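Side-chain contacts in D-psicose 3-epimerase (Agrobacterium tumefaciens, PDB 2HK0), which catalyses the metal-dependent epimerisation of ketohexoses at C3, interconverting D-fructose and D-psicose without need of a phosphorylated substrate: residues 202-207 and 241-246; 48-53 and 298-303; 107-112 and 154-159; 148-153 and 191-196. All coordinates share one frame; numbering follows the deposited sequence.

Contact 1 (202-207 and 241-246); sequences LDTFHM and GRMPWH
Thr204 meets Met243 and Trp245 in a small, buried van der Waals contact between the segments that follow strands 198-203 and 225-230, at the C-terminal end of the TIM barrel. Met243 is modelled as selenomethionine. Its CG lies anti to the backbone N (chi1 -158°), and the chain then bends at chi2 and chi3. This brings the terminal methyl CE to the first turn of helix 204-210. CE lies 3.8 Å from Thr204 O and 4.0 Å from Thr204 CB, while SE is 4.1 Å from this CB. Trp245 reaches Thr204 with the far end of its indole. CH2 is 4.1 Å from Thr204 OG1, which approaches the ring obliquely, and CZ3 is 4.2 Å from the methyl CG2. Met243 CB sits over one face of the indole, toward the rim, so both partners of Thr204 also pack on each other. The polar ends are held by a neighbouring loop: Thr204 OG1 bonds to Gly231 O and Trp245 NE1 to Glu232 OE2. Asp203 caps helix 204-210, its OD1 accepting from Phe205 N at 2.9 Å. Thr204 also packs on Phe228 of strand 225-230, Met243 on Phe214 of helix 214-221, and Trp245 edge-to-face with Phe302 of helix 289-307.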
loop_
_atom_site.group_PDB
_atom_site.type_symbol
_atom_site.label_atom_id
_atom_site.label_comp_id
_atom_site.label_asym_id
_atom_site.label_seq_id
_atom_site.Cartn_x
_atom_site.Cartn_y
_atom_site.Cartn_z
ATOM N N LEU A 202 0.433 -20.087 -8.066
ATOM C CA LEU A 202 -0.303 -18.929 -7.547
ATOM C C LEU A 202 -0.606 -17.923 -8.659
ATOM O O LEU A 202 0.120 -17.831 -9.651
ATOM C CB LEU A 202 0.495 -18.244 -6.425
ATOM C CG LEU A 202 0.819 -19.144 -5.226
ATOM C CD1 LEU A 202 1.620 -18.361 -4.171
ATOM C CD2 LEU A 202 -0.488 -19.686 -4.636
ATOM N N ASP A 203 -1.655 -17.136 -8.454
ATOM C CA ASP A 203 -2.113 -16.171 -9.454
ATOM C C ASP A 203 -2.529 -14.888 -8.706
ATOM O O ASP A 203 -3.386 -14.940 -7.822
ATOM C CB ASP A 203 -3.293 -16.822 -10.178
ATOM C CG ASP A 203 -3.879 -15.962 -11.269
ATOM O OD1 ASP A 203 -3.929 -14.724 -11.099
ATOM O OD2 ASP A 203 -4.325 -16.538 -12.284
ATOM N N THR A 204 -1.929 -13.744 -9.051
ATOM C CA THR A 204 -2.250 -12.513 -8.345
ATOM C C THR A 204 -3.726 -12.168 -8.309
ATOM O O THR A 204 -4.199 -11.638 -7.314
ATOM C CB THR A 204 -1.455 -11.301 -8.874
ATOM O OG1 THR A 204 -1.674 -11.138 -10.281
ATOM C CG2 THR A 204 0.025 -11.504 -8.593
ATOM N N PHE A 205 -4.455 -12.483 -9.366
ATOM C CA PHE A 205 -5.887 -12.205 -9.397
ATOM C C PHE A 205 -6.624 -12.961 -8.279
ATOM O O PHE A 205 -7.510 -12.402 -7.607
ATOM C CB PHE A 205 -6.476 -12.596 -10.765
ATOM C CG PHE A 205 -7.998 -12.533 -10.829
ATOM C CD1 PHE A 205 -8.669 -11.311 -10.787
ATOM C CD2 PHE A 205 -8.749 -13.702 -10.928
ATOM C CE1 PHE A 205 -10.078 -11.254 -10.841
ATOM C CE2 PHE A 205 -10.161 -13.660 -10.985
ATOM C CZ PHE A 205 -10.819 -12.430 -10.941
ATOM N N HIS A 206 -6.250 -14.222 -8.075
ATOM C CA HIS A 206 -6.903 -15.057 -7.076
ATOM C C HIS A 206 -6.390 -14.740 -5.681
ATOM O O HIS A 206 -7.156 -14.723 -4.713
ATOM C CB HIS A 206 -6.682 -16.537 -7.416
ATOM C CG HIS A 206 -7.222 -16.928 -8.759
ATOM N ND1 HIS A 206 -8.561 -16.862 -9.062
ATOM C CD2 HIS A 206 -6.606 -17.373 -9.882
ATOM C CE1 HIS A 206 -8.752 -17.247 -10.314
ATOM N NE2 HIS A 206 -7.581 -17.562 -10.834
HETATM N N MSE A 207 -5.091 -14.495 -5.580
HETATM C CA MSE A 207 -4.506 -14.146 -4.289
HETATM C C MSE A 207 -5.156 -12.855 -3.761
HETATM O O MSE A 207 -5.381 -12.707 -2.559
HETATM C CB MSE A 207 -2.999 -13.909 -4.428
HETATM C CG MSE A 207 -2.178 -15.096 -4.835
HETATM SE SE MSE A 207 -0.297 -14.521 -4.965
HETATM C CE MSE A 207 -0.189 -14.183 -6.794
ATOM N N GLY A 241 -2.381 -1.153 -12.448
ATOM C CA GLY A 241 -3.102 -0.990 -11.203
ATOM C C GLY A 241 -2.385 -0.927 -9.875
ATOM O O GLY A 241 -1.191 -0.667 -9.802
ATOM N N ARG A 242 -3.141 -1.211 -8.823
ATOM C CA ARG A 242 -2.668 -1.140 -7.445
ATOM C C ARG A 242 -2.089 -2.398 -6.793
ATOM O O ARG A 242 -1.834 -2.406 -5.596
ATOM C CB ARG A 242 -3.804 -0.608 -6.567
ATOM C CG ARG A 242 -5.022 -1.521 -6.550
ATOM C CD ARG A 242 -6.129 -0.952 -5.691
ATOM N NE ARG A 242 -7.395 -1.543 -6.092
ATOM C CZ ARG A 242 -7.839 -2.729 -5.689
ATOM N NH1 ARG A 242 -7.126 -3.464 -4.842
ATOM N NH2 ARG A 242 -8.984 -3.193 -6.182
HETATM N N MSE A 243 -1.893 -3.459 -7.562
HETATM C CA MSE A 243 -1.308 -4.688 -7.023
HETATM C C MSE A 243 0.032 -4.296 -6.334
HETATM O O MSE A 243 0.758 -3.423 -6.818
HETATM C CB MSE A 243 -1.068 -5.643 -8.192
HETATM C CG MSE A 243 -0.950 -7.116 -7.864
HETATM SE SE MSE A 243 -2.540 -7.863 -7.024
HETATM C CE MSE A 243 -3.760 -8.081 -8.506
ATOM N N PRO A 244 0.368 -4.914 -5.191
ATOM C CA PRO A 244 1.636 -4.549 -4.532
ATOM C C PRO A 244 2.836 -5.223 -5.227
ATOM O O PRO A 244 3.505 -6.088 -4.662
ATOM C CB PRO A 244 1.458 -5.048 -3.099
ATOM C CG PRO A 244 0.023 -5.548 -3.021
ATOM C CD PRO A 244 -0.364 -5.917 -4.406
ATOM N N TRP A 245 3.108 -4.797 -6.451
ATOM C CA TRP A 245 4.179 -5.375 -7.241
ATOM C C TRP A 245 5.539 -5.446 -6.558
ATOM O O TRP A 245 6.231 -6.452 -6.669
ATOM C CB TRP A 245 4.264 -4.639 -8.581
ATOM C CG TRP A 245 2.995 -4.804 -9.388
ATOM C CD1 TRP A 245 2.116 -3.821 -9.754
ATOM C CD2 TRP A 245 2.445 -6.033 -9.867
ATOM N NE1 TRP A 245 1.042 -4.369 -10.434
ATOM C CE2 TRP A 245 1.218 -5.724 -10.514
ATOM C CE3 TRP A 245 2.866 -7.377 -9.813
ATOM C CZ2 TRP A 245 0.404 -6.712 -11.098
ATOM C CZ3 TRP A 245 2.066 -8.349 -10.390
ATOM C CH2 TRP A 245 0.842 -8.010 -11.026
ATOM N N HIS A 246 5.914 -4.396 -5.837
ATOM C CA HIS A 246 7.195 -4.389 -5.153
ATOM C C HIS A 246 7.274 -5.499 -4.092
ATOM O O HIS A 246 8.276 -6.208 -3.991
ATOM C CB HIS A 246 7.440 -3.012 -4.532
ATOM C CG HIS A 246 8.748 -2.907 -3.802
ATOM N ND1 HIS A 246 8.837 -2.954 -2.431
ATOM C CD2 HIS A 246 10.017 -2.777 -4.256
ATOM C CE1 HIS A 246 10.104 -2.856 -2.067
ATOM N NE2 HIS A 246 10.841 -2.748 -3.156
#

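Contact 2 (48-53 and 298-303); sequences LGFDII and NALAFS
Leu300 packs over one face of the Phe50 ring in a CH-pi contact. Leu300 CG lies 3.6 Å from the ring centroid, 23° off the normal. It is displaced toward CE1, the ring atom nearest to CG at 3.3 Å. The two side chains run past each other in opposite directions, so Leu300 CB reaches CE1 and CZ while CD1 reaches the CG end of the ring.

The same leucine also makes van der Waals contact with the backbone. Its CD1 is 3.4 Å from Gly49 C and 3.7 Å from Leu48 O. Gly49 leaves helical geometry after helix 39-47 in a Schellman motif with positive phi (103°). This is the loop from a helix to the next strand, 52-56, of the TIM barrel. Helix 289-307 packs against it close to where the barrel closes between strands 22-26 and 260-263. Phe50 also touches Ile25 and Met263 of these two strands.

Polar bonds lie around the apolar patch. Ser303 OG donates to Ala299 O at 2.8 Å, and Ser303 N reaches this oxygen from the opposite face of its plane. Arg304, next on helix 289-307, ties this helix to 48-53 by a salt bridge with Asp51 and a hydrogen bond with Gly49 O.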
loop_
_atom_site.group_PDB
_atom_site.type_symbol
_atom_site.label_atom_id
_atom_site.label_comp_id
_atom_site.label_asym_id
_atom_site.label_seq_id
_atom_site.Cartn_x
_atom_site.Cartn_y
_atom_site.Cartn_z
ATOM N N LEU A 48 7.350 -9.470 -29.548
ATOM C CA LEU A 48 7.071 -8.462 -28.534
ATOM C C LEU A 48 8.097 -8.544 -27.397
ATOM O O LEU A 48 8.092 -7.725 -26.483
ATOM C CB LEU A 48 5.645 -8.632 -27.990
ATOM C CG LEU A 48 4.518 -8.403 -29.010
ATOM C CD1 LEU A 48 3.177 -8.780 -28.378
ATOM C CD2 LEU A 48 4.514 -6.937 -29.474
ATOM N N GLY A 49 8.971 -9.539 -27.434
ATOM C CA GLY A 49 9.989 -9.609 -26.391
ATOM C C GLY A 49 9.811 -10.617 -25.265
ATOM O O GLY A 49 10.686 -10.751 -24.411
ATOM N N PHE A 50 8.694 -11.327 -25.247
ATOM C CA PHE A 50 8.467 -12.317 -24.198
ATOM C C PHE A 50 9.376 -13.545 -24.341
ATOM O O PHE A 50 9.727 -13.943 -25.451
ATOM C CB PHE A 50 7.000 -12.768 -24.216
ATOM C CG PHE A 50 6.020 -11.693 -23.760
ATOM C CD1 PHE A 50 5.706 -11.543 -22.403
ATOM C CD2 PHE A 50 5.410 -10.844 -24.689
ATOM C CE1 PHE A 50 4.796 -10.567 -21.977
ATOM C CE2 PHE A 50 4.494 -9.860 -24.270
ATOM C CZ PHE A 50 4.191 -9.727 -22.901
ATOM N N ASP A 51 9.745 -14.142 -23.209
ATOM C CA ASP A 51 10.565 -15.349 -23.197
ATOM C C ASP A 51 9.646 -16.558 -23.415
ATOM O O ASP A 51 10.074 -17.601 -23.891
ATOM C CB ASP A 51 11.216 -15.544 -21.827
ATOM C CG ASP A 51 12.021 -14.333 -21.365
ATOM O OD1 ASP A 51 12.929 -13.917 -22.107
ATOM O OD2 ASP A 51 11.748 -13.814 -20.250
ATOM N N ILE A 52 8.380 -16.410 -23.037
ATOM C CA ILE A 52 7.419 -17.501 -23.100
ATOM C C ILE A 52 6.034 -17.112 -23.608
ATOM O O ILE A 52 5.584 -15.970 -23.430
ATOM C CB ILE A 52 7.210 -18.081 -21.666
ATOM C CG1 ILE A 52 8.506 -18.714 -21.153
ATOM C CG2 ILE A 52 6.035 -19.063 -21.630
ATOM C CD1 ILE A 52 8.453 -18.991 -19.677
ATOM N N ILE A 53 5.359 -18.067 -24.242
ATOM C CA ILE A 53 3.978 -17.864 -24.664
ATOM C C ILE A 53 3.249 -19.044 -24.020
ATOM O O ILE A 53 3.686 -20.186 -24.135
ATOM C CB ILE A 53 3.772 -17.883 -26.207
ATOM C CG1 ILE A 53 2.273 -17.773 -26.513
ATOM C CG2 ILE A 53 4.339 -19.157 -26.822
ATOM C CD1 ILE A 53 1.928 -17.661 -28.023
ATOM N N ASN A 298 4.647 -2.888 -22.559
ATOM C CA ASN A 298 4.990 -2.061 -21.403
ATOM C C ASN A 298 4.864 -2.869 -20.104
ATOM O O ASN A 298 5.671 -2.700 -19.184
ATOM C CB ASN A 298 4.110 -0.789 -21.346
ATOM C CG ASN A 298 4.394 0.174 -22.510
ATOM O OD1 ASN A 298 5.513 0.220 -23.026
ATOM N ND2 ASN A 298 3.386 0.944 -22.917
ATOM N N ALA A 299 3.862 -3.747 -20.032
ATOM C CA ALA A 299 3.676 -4.564 -18.835
ATOM C C ALA A 299 4.862 -5.513 -18.678
ATOM O O ALA A 299 5.282 -5.795 -17.553
ATOM C CB ALA A 299 2.369 -5.355 -18.906
ATOM N N LEU A 300 5.402 -5.979 -19.805
ATOM C CA LEU A 300 6.559 -6.881 -19.827
ATOM C C LEU A 300 7.758 -6.169 -19.219
ATOM O O LEU A 300 8.435 -6.710 -18.340
ATOM C CB LEU A 300 6.937 -7.268 -21.269
ATOM C CG LEU A 300 7.509 -8.655 -21.608
ATOM C CD1 LEU A 300 8.320 -8.571 -22.924
ATOM C CD2 LEU A 300 8.333 -9.236 -20.472
ATOM N N ALA A 301 8.041 -4.964 -19.723
ATOM C CA ALA A 301 9.165 -4.160 -19.218
ATOM C C ALA A 301 8.978 -3.854 -17.729
ATOM O O ALA A 301 9.919 -3.939 -16.937
ATOM C CB ALA A 301 9.278 -2.838 -20.019
ATOM N N PHE A 302 7.756 -3.485 -17.362
ATOM C CA PHE A 302 7.412 -3.186 -15.974
ATOM C C PHE A 302 7.702 -4.430 -15.131
ATOM O O PHE A 302 8.338 -4.357 -14.081
ATOM C CB PHE A 302 5.914 -2.827 -15.890
ATOM C CG PHE A 302 5.386 -2.669 -14.487
ATOM C CD1 PHE A 302 5.388 -1.424 -13.858
ATOM C CD2 PHE A 302 4.887 -3.766 -13.791
ATOM C CE1 PHE A 302 4.894 -1.280 -12.556
ATOM C CE2 PHE A 302 4.396 -3.637 -12.501
ATOM C CZ PHE A 302 4.397 -2.389 -11.877
ATOM N N SER A 303 7.243 -5.584 -15.598
ATOM C CA SER A 303 7.425 -6.817 -14.836
ATOM C C SER A 303 8.871 -7.221 -14.664
ATOM O O SER A 303 9.267 -7.683 -13.604
ATOM C CB SER A 303 6.633 -7.954 -15.471
ATOM O OG SER A 303 5.253 -7.650 -15.442
#

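Contact 3 (107-112 and 154-159); sequences AFFERT and NGIADF
The Phe159 ring carries the Glu110 side chain on one face, and the Phe109 ring takes the tip of Ile156 on one of its own. Glu110 CG stands over the centre of the Phe159 ring, 3.9 Å from the centroid and 6° off the normal, a CH-pi contact. The extended glutamate chain carries the carboxylate out past the CD2-CE2 rim, 25° from the ring plane, with OE1 3.9 Å from Phe159 CE2. At the opposite rim, on the same side of the ring plane, Phe159 CE1 comes within 3.4 Å of Glu110 O. Over the Phe109 ring sits the methyl Ile156 CD1, 4.0 Å from the centroid and displaced toward CD2, which it meets at 3.6 Å. Ile156 CG1 is placed between the backbone N and the carbonyl carbon (chi1 53°), and CD1 extends from there to the ring. A water joins the helices, donating to Glu110 OE2 at 2.6 Å and to Gly155 O at 3.1 Å. The contact joins two consecutive outer helices of the TIM barrel, 99-118 and 142-162, separated in the chain by strand 123-126. Phe109 also packs on the loop residues Pro88 and Leu94, and Phe159 on Ser114 of helix 99-118.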
loop_
_atom_site.group_PDB
_atom_site.type_symbol
_atom_site.label_atom_id
_atom_site.label_comp_id
_atom_site.label_asym_id
_atom_site.label_seq_id
_atom_site.Cartn_x
_atom_site.Cartn_y
_atom_site.Cartn_z
ATOM N N ALA A 107 -7.334 -40.700 -18.532
ATOM C CA ALA A 107 -7.040 -40.976 -19.937
ATOM C C ALA A 107 -6.817 -39.660 -20.670
ATOM O O ALA A 107 -5.925 -39.560 -21.506
ATOM C CB ALA A 107 -8.184 -41.744 -20.586
ATOM N N PHE A 108 -7.637 -38.656 -20.368
ATOM C CA PHE A 108 -7.502 -37.331 -20.981
ATOM C C PHE A 108 -6.136 -36.697 -20.648
ATOM O O PHE A 108 -5.486 -36.099 -21.503
ATOM C CB PHE A 108 -8.629 -36.411 -20.495
ATOM C CG PHE A 108 -8.333 -34.940 -20.663
ATOM C CD1 PHE A 108 -8.346 -34.343 -21.923
ATOM C CD2 PHE A 108 -8.042 -34.148 -19.552
ATOM C CE1 PHE A 108 -8.079 -32.972 -22.071
ATOM C CE2 PHE A 108 -7.773 -32.784 -19.689
ATOM C CZ PHE A 108 -7.794 -32.196 -20.954
ATOM N N PHE A 109 -5.706 -36.805 -19.399
ATOM C CA PHE A 109 -4.424 -36.235 -19.023
ATOM C C PHE A 109 -3.254 -36.918 -19.717
ATOM O O PHE A 109 -2.353 -36.251 -20.222
ATOM C CB PHE A 109 -4.222 -36.295 -17.506
ATOM C CG PHE A 109 -4.707 -35.071 -16.787
ATOM C CD1 PHE A 109 -6.001 -35.011 -16.268
ATOM C CD2 PHE A 109 -3.875 -33.966 -16.642
ATOM C CE1 PHE A 109 -6.457 -33.863 -15.609
ATOM C CE2 PHE A 109 -4.321 -32.810 -15.982
ATOM C CZ PHE A 109 -5.610 -32.760 -15.467
ATOM N N GLU A 110 -3.263 -38.247 -19.744
ATOM C CA GLU A 110 -2.175 -38.977 -20.385
ATOM C C GLU A 110 -2.029 -38.589 -21.851
ATOM O O GLU A 110 -0.924 -38.348 -22.330
ATOM C CB GLU A 110 -2.397 -40.479 -20.224
ATOM C CG GLU A 110 -2.195 -40.901 -18.780
ATOM C CD GLU A 110 -2.385 -42.382 -18.566
ATOM O OE1 GLU A 110 -2.148 -43.155 -19.523
ATOM O OE2 GLU A 110 -2.758 -42.772 -17.437
ATOM N N ARG A 111 -3.147 -38.494 -22.554
ATOM C CA ARG A 111 -3.125 -38.103 -23.962
ATOM C C ARG A 111 -2.588 -36.675 -24.141
ATOM O O ARG A 111 -1.712 -36.411 -24.978
ATOM C CB ARG A 111 -4.541 -38.191 -24.539
ATOM C CG ARG A 111 -4.659 -37.725 -25.974
ATOM C CD ARG A 111 -6.119 -37.579 -26.352
ATOM N NE ARG A 111 -6.306 -37.345 -27.778
ATOM C CZ ARG A 111 -7.437 -36.886 -28.306
ATOM N NH1 ARG A 111 -8.465 -36.610 -27.512
ATOM N NH2 ARG A 111 -7.548 -36.717 -29.620
ATOM N N THR A 112 -3.119 -35.751 -23.348
ATOM C CA THR A 112 -2.702 -34.358 -23.429
ATOM C C THR A 112 -1.226 -34.212 -23.083
ATOM O O THR A 112 -0.489 -33.520 -23.767
ATOM C CB THR A 112 -3.546 -33.488 -22.473
ATOM O OG1 THR A 112 -4.931 -33.651 -22.790
ATOM C CG2 THR A 112 -3.192 -32.034 -22.613
ATOM N N ASN A 154 -1.762 -37.795 -7.908
ATOM C CA ASN A 154 -0.709 -38.733 -7.564
ATOM C C ASN A 154 -0.606 -39.777 -8.699
ATOM O O ASN A 154 0.485 -40.120 -9.142
ATOM C CB ASN A 154 -1.066 -39.417 -6.234
ATOM C CG ASN A 154 -0.068 -40.479 -5.832
ATOM O OD1 ASN A 154 0.874 -40.220 -5.079
ATOM N ND2 ASN A 154 -0.264 -41.679 -6.339
ATOM N N GLY A 155 -1.757 -40.238 -9.177
ATOM C CA GLY A 155 -1.807 -41.246 -10.228
ATOM C C GLY A 155 -1.364 -40.893 -11.638
ATOM O O GLY A 155 -1.203 -41.796 -12.465
ATOM N N ILE A 156 -1.202 -39.608 -11.961
ATOM C CA ILE A 156 -0.734 -39.250 -13.301
ATOM C C ILE A 156 0.655 -38.623 -13.214
ATOM O O ILE A 156 1.300 -38.366 -14.240
ATOM C CB ILE A 156 -1.672 -38.220 -14.020
ATOM C CG1 ILE A 156 -1.896 -36.989 -13.131
ATOM C CG2 ILE A 156 -2.999 -38.864 -14.374
ATOM C CD1 ILE A 156 -2.412 -35.778 -13.901
ATOM N N ALA A 157 1.127 -38.390 -11.990
ATOM C CA ALA A 157 2.422 -37.745 -11.793
ATOM C C ALA A 157 3.609 -38.440 -12.446
ATOM O O ALA A 157 4.447 -37.782 -13.083
ATOM C CB ALA A 157 2.693 -37.556 -10.299
ATOM N N ASP A 158 3.702 -39.758 -12.278
ATOM C CA ASP A 158 4.821 -40.495 -12.851
ATOM C C ASP A 158 4.810 -40.413 -14.377
ATOM O O ASP A 158 5.861 -40.301 -15.004
ATOM C CB ASP A 158 4.791 -41.962 -12.400
ATOM C CG ASP A 158 5.108 -42.135 -10.908
ATOM O OD1 ASP A 158 5.619 -41.187 -10.264
ATOM O OD2 ASP A 158 4.859 -43.244 -10.380
ATOM N N PHE A 159 3.619 -40.471 -14.971
ATOM C CA PHE A 159 3.506 -40.389 -16.424
ATOM C C PHE A 159 4.070 -39.042 -16.880
ATOM O O PHE A 159 4.854 -38.976 -17.821
ATOM C CB PHE A 159 2.032 -40.546 -16.843
ATOM C CG PHE A 159 1.832 -40.706 -18.327
ATOM C CD1 PHE A 159 1.762 -39.594 -19.156
ATOM C CD2 PHE A 159 1.704 -41.977 -18.890
ATOM C CE1 PHE A 159 1.564 -39.735 -20.534
ATOM C CE2 PHE A 159 1.508 -42.137 -20.264
ATOM C CZ PHE A 159 1.437 -41.006 -21.090
HETATM O O HOH W 1 -1.142 -42.054 -15.553
#

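Contact 4 (148-153 and 191-196); sequences RGVEGI and KDVGKN
Val150 and Ile153, one turn apart on helix 142-162, pack against Asp192 and Val193 at the end of helix 183-193. The first shell is made of methyl groups and backbone. Val150 CG1 lies 3.8 Å from Asp192 O and 4.0 Å from Asp192 CB. Its other methyl, CG2, also touches that CB, so the two branches of the valine straddle the beta carbon of the aspartate. Val193 answers from the other helix. Its CG2 is 3.8 Å from Val150 O, 4.1 Å from Val150 CG1 and 3.9 Å from Ile153 CG2, so one methyl meets both residues of the facing helix. Val193 CG1 meets Ile153 CG2 as well, at 4.0 Å. Ile153 touches with its short branch. With chi1 at -68°, CG1 stands anti to the carbonyl carbon and leads away from this contact, while CG2 stands anti to the backbone N and does the touching. The approach is close, with the CA atoms of Val150 and Val193 5.4 Å apart.

A second shell sets these groups in place. The Asp192 carboxylate bonds through OD2 to Tyr146 OH, one turn before Val150 on helix 142-162. Phe189, one turn before Val193, packs on both Val150 and Ile153. Gly194 has positive phi (63°) and ends the helix directly after Val193. Lys195 NZ forms a salt bridge with Asp158 OD1 of helix 142-162.

Helices 142-162 and 183-193 flank strand 166-170 in the TIM-barrel chain, and Ile153 and Val193 both rest on Val198 of strand 198-203.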
loop_
_atom_site.group_PDB
_atom_site.type_symbol
_atom_site.label_atom_id
_atom_site.label_comp_id
_atom_site.label_asym_id
_atom_site.label_seq_id
_atom_site.Cartn_x
_atom_site.Cartn_y
_atom_site.Cartn_z
ATOM N N ARG A 148 -10.120 -37.197 -3.488
ATOM C CA ARG A 148 -10.060 -37.782 -4.821
ATOM C C ARG A 148 -9.077 -37.013 -5.705
ATOM O O ARG A 148 -8.410 -37.603 -6.561
ATOM C CB ARG A 148 -11.451 -37.807 -5.471
ATOM C CG ARG A 148 -12.421 -38.802 -4.802
ATOM C CD ARG A 148 -13.768 -38.876 -5.526
ATOM N NE ARG A 148 -14.861 -38.407 -4.677
ATOM C CZ ARG A 148 -15.232 -37.140 -4.573
ATOM N NH1 ARG A 148 -14.607 -36.217 -5.271
ATOM N NH2 ARG A 148 -16.205 -36.791 -3.753
ATOM N N GLY A 149 -8.977 -35.703 -5.498
ATOM C CA GLY A 149 -8.052 -34.910 -6.301
ATOM C C GLY A 149 -6.601 -35.304 -6.039
ATOM O O GLY A 149 -5.791 -35.423 -6.968
ATOM N N VAL A 150 -6.281 -35.505 -4.766
ATOM C CA VAL A 150 -4.941 -35.894 -4.346
ATOM C C VAL A 150 -4.590 -37.208 -5.007
ATOM O O VAL A 150 -3.524 -37.359 -5.582
ATOM C CB VAL A 150 -4.856 -36.113 -2.812
ATOM C CG1 VAL A 150 -3.518 -36.811 -2.455
ATOM C CG2 VAL A 150 -4.988 -34.779 -2.082
ATOM N N GLU A 151 -5.492 -38.171 -4.904
ATOM C CA GLU A 151 -5.266 -39.484 -5.493
ATOM C C GLU A 151 -5.145 -39.405 -7.014
ATOM O O GLU A 151 -4.240 -39.990 -7.593
ATOM C CB GLU A 151 -6.406 -40.437 -5.110
ATOM C CG GLU A 151 -6.036 -41.903 -5.197
ATOM C CD GLU A 151 -7.007 -42.790 -4.425
ATOM O OE1 GLU A 151 -8.149 -42.988 -4.906
ATOM O OE2 GLU A 151 -6.628 -43.276 -3.327
ATOM N N GLY A 152 -6.054 -38.688 -7.665
ATOM C CA GLY A 152 -5.981 -38.567 -9.113
ATOM C C GLY A 152 -4.673 -37.944 -9.595
ATOM O O GLY A 152 -4.086 -38.404 -10.577
ATOM N N ILE A 153 -4.200 -36.901 -8.916
ATOM C CA ILE A 153 -2.950 -36.235 -9.313
ATOM C C ILE A 153 -1.766 -37.161 -9.070
ATOM O O ILE A 153 -0.869 -37.292 -9.906
ATOM C CB ILE A 153 -2.737 -34.910 -8.521
ATOM C CG1 ILE A 153 -3.788 -33.870 -8.946
ATOM C CG2 ILE A 153 -1.331 -34.376 -8.747
ATOM C CD1 ILE A 153 -3.717 -33.453 -10.420
ATOM N N LYS A 191 1.823 -31.552 -0.709
ATOM C CA LYS A 191 2.561 -32.446 0.191
ATOM C C LYS A 191 1.860 -33.804 0.277
ATOM O O LYS A 191 2.512 -34.841 0.339
ATOM C CB LYS A 191 2.688 -31.818 1.575
ATOM C CG LYS A 191 3.738 -30.716 1.629
ATOM C CD LYS A 191 3.789 -30.064 3.001
ATOM C CE LYS A 191 4.914 -29.043 3.094
ATOM N NZ LYS A 191 4.947 -28.436 4.469
ATOM N N ASP A 192 0.531 -33.790 0.287
ATOM C CA ASP A 192 -0.242 -35.023 0.318
ATOM C C ASP A 192 -0.044 -35.840 -0.951
ATOM O O ASP A 192 -0.078 -37.074 -0.912
ATOM C CB ASP A 192 -1.732 -34.739 0.455
ATOM C CG ASP A 192 -2.183 -34.737 1.888
ATOM O OD1 ASP A 192 -1.430 -35.268 2.737
ATOM O OD2 ASP A 192 -3.288 -34.218 2.170
ATOM N N VAL A 193 0.130 -35.166 -2.081
ATOM C CA VAL A 193 0.327 -35.911 -3.308
ATOM C C VAL A 193 1.657 -36.657 -3.216
ATOM O O VAL A 193 1.760 -37.794 -3.667
ATOM C CB VAL A 193 0.315 -34.995 -4.552
ATOM C CG1 VAL A 193 0.880 -35.749 -5.756
ATOM C CG2 VAL A 193 -1.134 -34.544 -4.846
ATOM N N GLY A 194 2.660 -36.004 -2.626
ATOM C CA GLY A 194 3.969 -36.614 -2.443
ATOM C C GLY A 194 4.750 -36.981 -3.694
ATOM O O GLY A 194 5.346 -38.048 -3.772
ATOM N N LYS A 195 4.753 -36.100 -4.682
ATOM C CA LYS A 195 5.483 -36.359 -5.911
ATOM C C LYS A 195 6.399 -35.177 -6.181
ATOM O O LYS A 195 6.013 -34.018 -6.008
ATOM C CB LYS A 195 4.506 -36.568 -7.061
ATOM C CG LYS A 195 3.648 -37.841 -6.930
ATOM C CD LYS A 195 4.469 -39.094 -7.194
ATOM C CE LYS A 195 3.602 -40.353 -7.148
ATOM N NZ LYS A 195 4.382 -41.556 -7.565
ATOM N N ASN A 196 7.625 -35.472 -6.586
ATOM C CA ASN A 196 8.607 -34.427 -6.851
ATOM C C ASN A 196 8.258 -33.468 -7.975
ATOM O O ASN A 196 8.753 -32.342 -7.992
ATOM C CB ASN A 196 9.966 -35.046 -7.151
ATOM C CG ASN A 196 10.480 -35.882 -6.007
ATOM O OD1 ASN A 196 10.330 -35.510 -4.840
ATOM N ND2 ASN A 196 11.096 -37.017 -6.329
#

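In the fold
Contacts 1 and 2 are buried, whereas contacts 3 and 4 are partly buried, in the outer helical layer across the chain's centre from contact 2. Contacts 3 and 4 share helix 142-162, which packs on a different neighbour in each; their centres are about 12 Å apart, and they touch. Contacts 1 and 2 have centres about 17 Å apart and also touch. Both reach the barrel sheet, and both meet the third subunit. Their chemistry is mainly apolar: a selenomethionine methyl and an indole serve contact 1, and one leucine over a ring serves contact 2. Contact 3 adds a carboxylate and a water, while contact 4 relies on branched aliphatic groups.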